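Local coordinates for PROTEIN (hypothetical protein EF0366) (Enterococcus faecalis, PDB 1VPY), which is of unknown function but belongs to the DUF72 family and folds as a TIM alpha/beta barrel, at residues Ile147-Arg152 against Gln167-Asn172. Numbering follows the deposited sequence.
Sequences IAIELR and QFMKEN
Ile149 meets Met169, a selenomethionine, where barrel strand 147-150 faces helix 162-171. CG2 of Ile149 lies 4.2 Å from the Met169 methyl CE, and the two side chains cross at about a right angle. With chi1 at -63°, CG1 of Ile149 lies beside the backbone N and CG2 is left anti to it, directed at the helix. Next along the strand, Glu150 points away from the helix. Its OE2 forms a salt bridge of 2.7 Å with Arg152 NH1, weak as a hydrogen bond, and is also hydrogen-bonded to His206 NE2. OE1 forms a salt bridge with Arg204 NH1. Leu151 turns back to the helix and reaches Met169 tip to tip, with CD1 4.2 Å from CE. The Met169 chain is bent at chi2 (-70°), and its one methyl meets both Ile149 in the strand and Leu151 just after it. At the end of the helix, Asn172 ND2 donates to Phe168 O at 2.7 Å and lies over the centre of the Phe168 ring. Strand and helix belong to one beta-alpha-beta unit of the TIM barrel, completed by strand 175-180. All three touching side chains are buried and apolar. The contact therefore rests on van der Waals and hydrophobic packing, and the polar groups of Glu150 and Arg152 take no part in it.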
loop_
_atom_site.group_PDB
_atom_site.type_symbol
_atom_site.label_atom_id
_atom_site.label_comp_id
_atom_site.label_asym_id
_atom_site.label_seq_id
_atom_site.Cartn_x
_atom_site.Cartn_y
_atom_site.Cartn_z
ATOM N N ILE A 147 4.974 -6.390 -5.433
ATOM C CA ILE A 147 3.982 -6.608 -4.382
ATOM C C ILE A 147 4.358 -5.885 -3.090
ATOM O O ILE A 147 5.427 -6.117 -2.524
ATOM C CB ILE A 147 3.775 -8.111 -4.083
ATOM C CG1 ILE A 147 3.354 -8.873 -5.345
ATOM C CG2 ILE A 147 2.761 -8.306 -2.967
ATOM C CD1 ILE A 147 2.114 -8.328 -6.036
ATOM N N ALA A 148 3.476 -4.997 -2.642
ATOM C CA ALA A 148 3.628 -4.362 -1.352
ATOM C C ALA A 148 2.739 -5.106 -0.367
ATOM O O ALA A 148 1.519 -5.184 -0.550
ATOM C CB ALA A 148 3.253 -2.899 -1.430
ATOM N N ILE A 149 3.359 -5.674 0.662
ATOM C CA ILE A 149 2.647 -6.442 1.687
ATOM C C ILE A 149 2.442 -5.544 2.904
ATOM O O ILE A 149 3.381 -4.888 3.364
ATOM C CB ILE A 149 3.468 -7.709 2.105
ATOM C CG1 ILE A 149 3.650 -8.692 0.933
ATOM C CG2 ILE A 149 2.900 -8.365 3.356
ATOM C CD1 ILE A 149 2.419 -9.495 0.545
ATOM N N GLU A 150 1.212 -5.503 3.409
ATOM C CA GLU A 150 0.918 -4.827 4.677
ATOM C C GLU A 150 0.315 -5.775 5.711
ATOM O O GLU A 150 -0.556 -6.571 5.378
ATOM C CB GLU A 150 -0.020 -3.646 4.467
ATOM C CG GLU A 150 -0.078 -2.749 5.677
ATOM C CD GLU A 150 -1.114 -1.664 5.562
ATOM O OE1 GLU A 150 -1.195 -1.010 4.496
ATOM O OE2 GLU A 150 -1.840 -1.459 6.557
ATOM N N LEU A 151 0.773 -5.657 6.961
ATOM C CA LEU A 151 0.298 -6.488 8.082
ATOM C C LEU A 151 -0.307 -5.634 9.211
ATOM O O LEU A 151 0.111 -4.489 9.413
ATOM C CB LEU A 151 1.451 -7.331 8.641
ATOM C CG LEU A 151 2.458 -7.976 7.677
ATOM C CD1 LEU A 151 3.777 -8.237 8.368
ATOM C CD2 LEU A 151 1.919 -9.249 7.054
ATOM N N ARG A 152 -1.287 -6.197 9.933
ATOM C CA ARG A 152 -1.916 -5.538 11.100
ATOM C C ARG A 152 -1.767 -6.355 12.374
ATOM O O ARG A 152 -2.562 -6.204 13.307
ATOM C CB ARG A 152 -3.418 -5.279 10.890
ATOM C CG ARG A 152 -3.766 -4.256 9.842
ATOM C CD ARG A 152 -4.940 -3.374 10.257
ATOM N NE ARG A 152 -5.529 -2.668 9.112
ATOM C CZ ARG A 152 -4.874 -1.810 8.328
ATOM N NH1 ARG A 152 -3.595 -1.542 8.545
ATOM N NH2 ARG A 152 -5.493 -1.220 7.310
ATOM N N GLN A 167 13.847 -10.883 6.475
ATOM C CA GLN A 167 14.609 -11.713 5.538
ATOM C C GLN A 167 13.697 -12.445 4.552
ATOM O O GLN A 167 14.001 -12.528 3.359
ATOM C CB GLN A 167 15.503 -12.707 6.296
ATOM C CG GLN A 167 16.577 -13.401 5.446
ATOM C CD GLN A 167 17.556 -12.432 4.774
ATOM O OE1 GLN A 167 17.736 -11.288 5.213
ATOM N NE2 GLN A 167 18.194 -12.893 3.700
ATOM N N PHE A 168 12.582 -12.965 5.057
ATOM C CA PHE A 168 11.571 -13.607 4.225
ATOM C C PHE A 168 10.982 -12.627 3.210
ATOM O O PHE A 168 10.722 -13.000 2.066
ATOM C CB PHE A 168 10.463 -14.214 5.093
ATOM C CG PHE A 168 9.316 -14.786 4.308
ATOM C CD1 PHE A 168 9.370 -16.092 3.824
ATOM C CD2 PHE A 168 8.181 -14.022 4.050
ATOM C CE1 PHE A 168 8.311 -16.629 3.097
ATOM C CE2 PHE A 168 7.119 -14.546 3.323
ATOM C CZ PHE A 168 7.183 -15.856 2.846
HETATM N N MSE A 169 10.770 -11.381 3.631
HETATM C CA MSE A 169 10.263 -10.347 2.733
HETATM C C MSE A 169 11.308 -9.979 1.686
HETATM O O MSE A 169 10.988 -9.855 0.508
HETATM C CB MSE A 169 9.829 -9.106 3.515
HETATM C CG MSE A 169 8.731 -9.355 4.550
HETATM SE SE MSE A 169 6.958 -9.759 3.796
HETATM C CE MSE A 169 5.988 -10.260 5.450
ATOM N N LYS A 170 12.555 -9.812 2.125
ATOM C CA LYS A 170 13.679 -9.583 1.215
ATOM C C LYS A 170 13.833 -10.705 0.188
ATOM O O LYS A 170 13.886 -10.437 -1.013
ATOM C CB LYS A 170 14.994 -9.407 1.978
ATOM C CG LYS A 170 15.521 -7.993 2.020
ATOM C CD LYS A 170 17.003 -7.966 1.688
ATOM C CE LYS A 170 17.635 -6.620 2.023
ATOM N NZ LYS A 170 17.885 -6.498 3.482
ATOM N N GLU A 171 13.898 -11.952 0.660
ATOM C CA GLU A 171 14.042 -13.122 -0.214
ATOM C C GLU A 171 12.975 -13.208 -1.298
ATOM O O GLU A 171 13.252 -13.669 -2.400
ATOM C CB GLU A 171 14.037 -14.417 0.594
ATOM C CG GLU A 171 15.386 -14.800 1.176
ATOM C CD GLU A 171 15.271 -15.823 2.298
ATOM O OE1 GLU A 171 14.132 -16.251 2.607
ATOM O OE2 GLU A 171 16.322 -16.193 2.875
ATOM N N ASN A 172 11.762 -12.762 -0.984
ATOM C CA ASN A 172 10.658 -12.811 -1.934
ATOM C C ASN A 172 10.429 -11.501 -2.674
ATOM O O ASN A 172 9.434 -11.355 -3.372
ATOM C CB ASN A 172 9.379 -13.241 -1.227
ATOM C CG ASN A 172 9.426 -14.682 -0.771
ATOM O OD1 ASN A 172 9.422 -15.607 -1.584
ATOM N ND2 ASN A 172 9.473 -14.881 0.537
#